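Type III secretion T3S chaperone (Chlamydia trachomatis, PDB 3K29) probably serves as a YscO-like chaperone component of the type III secretion apparatus, built as a long two-helix coiled coil. Local coordinates at residues D16-A21 against V113-R118; K23-K28 against K106-A111. All blocks are in the same frame, centred on the assembly; numbering follows the deposited sequence. Where two conformers were deposited one is given.

Interaction 1: D16-A21 against V113-R118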
# COMPACT_ATOMS: atom_id res chain seq x y z
N ASP A 16 13.12 6.74 9.49
CA ASP A 16 12.52 7.66 8.54
C ASP A 16 11.94 6.98 7.30
O ASP A 16 10.89 7.39 6.81
CB ASP A 16 13.50 8.75 8.13
CG ASP A 16 13.74 9.78 9.24
OD1 ASP A 16 13.00 9.75 10.27
OD2 ASP A 16 14.65 10.62 9.08
N ARG A 17 12.63 5.94 6.82
CA ARG A 17 12.25 5.22 5.62
C ARG A 17 10.98 4.42 5.81
O ARG A 17 10.19 4.29 4.86
CB ARG A 17 13.37 4.31 5.13
CG ARG A 17 14.58 5.04 4.66
CD ARG A 17 15.44 4.14 3.79
NE ARG A 17 14.90 4.04 2.44
CZ ARG A 17 15.09 3.00 1.64
NH1 ARG A 17 15.81 1.97 2.05
NH2 ARG A 17 14.58 2.99 0.42
N VAL A 18 10.83 3.85 7.01
CA VAL A 18 9.56 3.27 7.46
C VAL A 18 8.42 4.31 7.52
O VAL A 18 7.34 4.08 6.96
CB VAL A 18 9.73 2.47 8.77
CG1 VAL A 18 8.37 2.06 9.36
CG2 VAL A 18 10.62 1.26 8.52
N ASP A 19 8.66 5.46 8.16
CA ASP A 19 7.68 6.56 8.15
C ASP A 19 7.23 6.86 6.73
O ASP A 19 6.03 6.88 6.47
CB ASP A 19 8.21 7.84 8.80
CG ASP A 19 8.36 7.71 10.30
OD1 ASP A 19 8.14 6.59 10.80
OD2 ASP A 19 8.72 8.71 10.99
N ARG A 20 8.19 7.07 5.84
CA ARG A 20 7.90 7.42 4.44
C ARG A 20 7.09 6.35 3.71
O ARG A 20 6.18 6.69 2.96
CB ARG A 20 9.17 7.79 3.63
CG ARG A 20 9.88 9.03 4.20
CD ARG A 20 10.76 9.76 3.21
NE ARG A 20 11.89 8.95 2.81
CZ ARG A 20 13.10 8.99 3.37
NH1 ARG A 20 13.36 9.81 4.38
NH2 ARG A 20 14.05 8.20 2.90
N ALA A 21 7.41 5.08 3.96
CA ALA A 21 6.74 3.96 3.30
C ALA A 21 5.31 3.76 3.81
O ALA A 21 4.44 3.34 3.05
CB ALA A 21 7.55 2.66 3.50
N VAL A 113 4.56 -4.33 0.10
CA VAL A 113 5.81 -5.10 -0.00
C VAL A 113 6.97 -4.18 0.40
O VAL A 113 7.84 -4.56 1.18
CB VAL A 113 6.05 -5.70 -1.42
CG1 VAL A 113 7.45 -6.38 -1.50
CG2 VAL A 113 4.94 -6.73 -1.81
N GLU A 114 6.98 -2.95 -0.13
CA GLU A 114 8.07 -2.01 0.19
C GLU A 114 8.14 -1.62 1.67
O GLU A 114 9.23 -1.59 2.24
CB GLU A 114 8.05 -0.77 -0.72
CG GLU A 114 8.39 -1.12 -2.15
CD GLU A 114 9.60 -2.04 -2.20
OE1 GLU A 114 10.70 -1.60 -1.79
OE2 GLU A 114 9.45 -3.22 -2.61
N LEU A 115 6.97 -1.37 2.28
CA LEU A 115 6.87 -1.13 3.72
C LEU A 115 7.42 -2.27 4.58
O LEU A 115 8.11 -2.01 5.58
CB LEU A 115 5.43 -0.79 4.14
CG LEU A 115 5.10 -0.53 5.63
CD1 LEU A 115 5.98 0.51 6.26
CD2 LEU A 115 3.59 -0.14 5.84
N THR A 116 7.11 -3.52 4.22
CA THR A 116 7.62 -4.69 4.93
C THR A 116 9.13 -4.78 4.83
O THR A 116 9.79 -5.11 5.82
CB THR A 116 7.00 -6.01 4.44
OG1 THR A 116 5.59 -5.84 4.36
CG2 THR A 116 7.35 -7.18 5.40
N LYS A 117 9.67 -4.52 3.63
CA LYS A 117 11.12 -4.44 3.42
C LYS A 117 11.77 -3.37 4.30
O LYS A 117 12.79 -3.63 4.92
CB LYS A 117 11.46 -4.22 1.94
CG LYS A 117 11.75 -5.51 1.19
CD LYS A 117 11.82 -5.31 -0.33
CE LYS A 117 13.15 -4.66 -0.76
NZ LYS A 117 13.16 -4.30 -2.22
N ARG A 118 11.17 -2.19 4.38
CA ARG A 118 11.72 -1.12 5.22
C ARG A 118 11.78 -1.51 6.68
O ARG A 118 12.73 -1.17 7.38
CB ARG A 118 10.98 0.22 5.04
CG ARG A 118 11.02 0.76 3.64
CD ARG A 118 12.44 1.06 3.11
NE ARG A 118 13.11 -0.09 2.47
CZ ARG A 118 12.78 -0.63 1.29
NH1 ARG A 118 11.77 -0.15 0.55
NH2 ARG A 118 13.46 -1.67 0.82
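V18 and A21 of helix 8-66 meet L115 and the inner part of R118 on helix 70-160, and this apolar half of the contact is its tight side. The CG2 methyl of V18 rests against the backbone of the partner helix, 3.4 Å from R118 O, and also lies 3.6 Å from R118 CB. The L115 chain leaves with CG anti to the backbone N, a course that carries CD1 across to A21 CB at 3.8 Å and close to the carbonyl oxygen of V18. A21, having only a methyl group to offer, lets the backbones come near: its CA is 5.1 Å from that of L115. Toward the solvent-facing rim two arginines take over, held by charge and stacking rather than by methyl packing. R118 folds back on itself at chi2 and chi3, and its CD sits over the centre of the R17 guanidinium, 3.6 Å above the plane. The guanidinium groups lie nearly parallel (17°) and stack, like charge on like charge; R17 NH1 is 3.4 Å from R118 NE, but as both are donors they cannot bond to each other. Acidic neighbours probably make it tolerable. R118 NH1 gives a nearly straight hydrogen bond (165°) to E114 OE1, 3.0 Å away and close to the guanidinium plane, while R118 NE forms a salt bridge with E121, which also makes a weak, long ion pair with R17. These bonds probably restrain the R118 head group on which R17 lies. A thin apolar seam flanked by charged side chains between antiparallel helices, here at 164°, is the hallmark of an antiparallel coiled coil.

Interaction 2: K23-K28 against K106-A111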
# COMPACT_ATOMS: atom_id res chain seq x y z
N LYS A 23 3.41 6.28 4.84
CA LYS A 23 2.75 7.36 4.17
C LYS A 23 2.51 6.99 2.71
O LYS A 23 1.44 7.30 2.16
CB LYS A 23 3.60 8.63 4.28
CG LYS A 23 3.12 9.79 3.42
CD LYS A 23 3.89 11.08 3.72
CE LYS A 23 3.00 12.34 3.56
NZ LYS A 23 3.70 13.61 4.05
N VAL A 24 3.47 6.32 2.07
CA VAL A 24 3.26 5.90 0.68
C VAL A 24 2.11 4.87 0.54
O VAL A 24 1.28 5.04 -0.36
CB VAL A 24 4.57 5.49 -0.03
CG1 VAL A 24 4.28 4.72 -1.34
CG2 VAL A 24 5.48 6.77 -0.28
N VAL A 25 2.04 3.86 1.42
CA VAL A 25 0.95 2.86 1.44
C VAL A 25 -0.41 3.54 1.53
O VAL A 25 -1.32 3.22 0.75
CB VAL A 25 1.05 1.82 2.59
CG1 VAL A 25 -0.25 1.02 2.71
CG2 VAL A 25 2.18 0.83 2.34
N LYS A 26 -0.51 4.50 2.45
CA LYS A 26 -1.72 5.28 2.65
C LYS A 26 -2.07 6.08 1.42
O LYS A 26 -3.23 6.23 1.09
CB LYS A 26 -1.56 6.21 3.86
CG LYS A 26 -2.47 7.42 3.84
CD LYS A 26 -2.62 8.07 5.20
CE LYS A 26 -3.68 9.17 5.12
NZ LYS A 26 -3.85 9.88 6.42
N GLU A 27 -1.06 6.63 0.74
CA GLU A 27 -1.34 7.40 -0.45
C GLU A 27 -1.83 6.45 -1.56
O GLU A 27 -2.82 6.73 -2.26
CB GLU A 27 -0.11 8.24 -0.86
CG GLU A 27 -0.28 9.04 -2.17
CD GLU A 27 -1.49 10.01 -2.20
OE1 GLU A 27 -2.26 10.13 -1.21
OE2 GLU A 27 -1.69 10.67 -3.26
N LYS A 28 -1.19 5.29 -1.68
CA LYS A 28 -1.67 4.29 -2.64
C LYS A 28 -3.08 3.79 -2.34
O LYS A 28 -3.84 3.56 -3.29
CB LYS A 28 -0.68 3.14 -2.86
CG LYS A 28 0.74 3.60 -3.25
CD LYS A 28 0.78 4.49 -4.43
CE LYS A 28 2.20 4.80 -4.79
NZ LYS A 28 2.23 5.91 -5.78
N LYS A 106 -2.40 -3.03 -7.95
CA LYS A 106 -1.02 -3.49 -7.96
C LYS A 106 -0.02 -2.51 -7.33
O LYS A 106 0.87 -2.91 -6.58
CB LYS A 106 -0.61 -3.80 -9.39
CG LYS A 106 -1.30 -5.00 -9.99
CD LYS A 106 -0.62 -5.30 -11.32
CE LYS A 106 -1.25 -6.47 -12.00
NZ LYS A 106 -0.21 -7.15 -12.83
N GLU A 107 -0.16 -1.22 -7.63
CA GLU A 107 0.63 -0.18 -6.94
C GLU A 107 0.52 -0.21 -5.42
O GLU A 107 1.53 -0.08 -4.74
CB GLU A 107 0.33 1.22 -7.49
CG GLU A 107 1.09 1.51 -8.73
CD GLU A 107 2.58 1.52 -8.47
OE1 GLU A 107 3.27 0.56 -8.90
OE2 GLU A 107 3.05 2.46 -7.80
N LEU A 108 -0.68 -0.41 -4.89
CA LEU A 108 -0.85 -0.66 -3.46
C LEU A 108 -0.13 -1.90 -2.94
O LEU A 108 0.52 -1.82 -1.90
CB LEU A 108 -2.34 -0.74 -3.07
CG LEU A 108 -2.69 -1.02 -1.61
CD1 LEU A 108 -2.01 -0.05 -0.63
CD2 LEU A 108 -4.19 -0.94 -1.41
N GLU A 109 -0.27 -3.03 -3.63
CA GLU A 109 0.40 -4.27 -3.24
C GLU A 109 1.91 -4.02 -3.18
O GLU A 109 2.57 -4.46 -2.24
CB GLU A 109 0.07 -5.41 -4.22
CG GLU A 109 -1.42 -5.73 -4.34
CD GLU A 109 -1.75 -6.74 -5.45
OE1 GLU A 109 -0.85 -7.40 -6.00
OE2 GLU A 109 -2.94 -6.88 -5.77
N ARG A 110 2.44 -3.33 -4.19
CA ARG A 110 3.86 -3.03 -4.28
C ARG A 110 4.34 -2.13 -3.11
O ARG A 110 5.39 -2.36 -2.54
CB ARG A 110 4.17 -2.37 -5.61
CG ARG A 110 4.00 -3.29 -6.81
CD ARG A 110 4.36 -2.56 -8.06
NE ARG A 110 4.02 -3.34 -9.24
CZ ARG A 110 3.10 -2.98 -10.13
NH1 ARG A 110 2.44 -1.84 -10.01
NH2 ARG A 110 2.84 -3.77 -11.17
N ALA A 111 3.53 -1.14 -2.74
CA ALA A 111 3.86 -0.25 -1.63
C ALA A 111 3.91 -0.98 -0.31
O ALA A 111 4.77 -0.66 0.53
CB ALA A 111 2.90 0.95 -1.56
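Apolar packing dominates where V25 and L108 meet, with A111 and the inner carbons of K28 completing the seam. V25 divides its two methyls between neighbours: CG1 touches L108 CD1 at 3.9 Å, whereas CG2, anti to the carbonyl carbon, lies against the backbone of the other helix, 3.5 Å from A111 O. L108 answers in kind, its CD1 reaching to 3.6 Å from V25 O. From the flank, V24 CG1 adds a lighter touch on A111 CB. K28 works in this layer as a hydrocarbon: its CG packs on A111 CB at 3.8 Å, and its CB lies over the L108 backbone. Charge appears further out. A bend at chi2 (-54°) turns the K28 chain alongside E107, both pointing the same way, yet NZ remains 4.1 Å from E107 OE2, too far for a salt bridge. The other oxygen, E107 OE1, is engaged within its own helix, accepting a bent hydrogen bond (140°) from R110 NH1 at 2.8 Å through its anti lone pair. Adhesion between these segments therefore comes from methyl and methylene contacts, to which the lysine and glutamate probably add only a modest electrostatic attraction.

How the interactions relate
Both interactions join helix 8-66 to helix 70-160, and they are successive steps of one antiparallel seam, their centres 10 Å apart and linked directly by L115 CD2 against V25 CG2 at 3.9 Å. The spacing of the axes hardly changes, 8.9 Å in interaction 1 and 8.8 Å in interaction 2, and the valine-leucine-alanine pattern recurs, with the alanine moving from the first helix to the second. Burial and chemistry differ more. Interaction 2, near the centre of the chain, has three buried residues and a lysine lying beside a glutamate; interaction 1 is a surface contact without a buried residue, and its flank pairs two arginines steadied by acids.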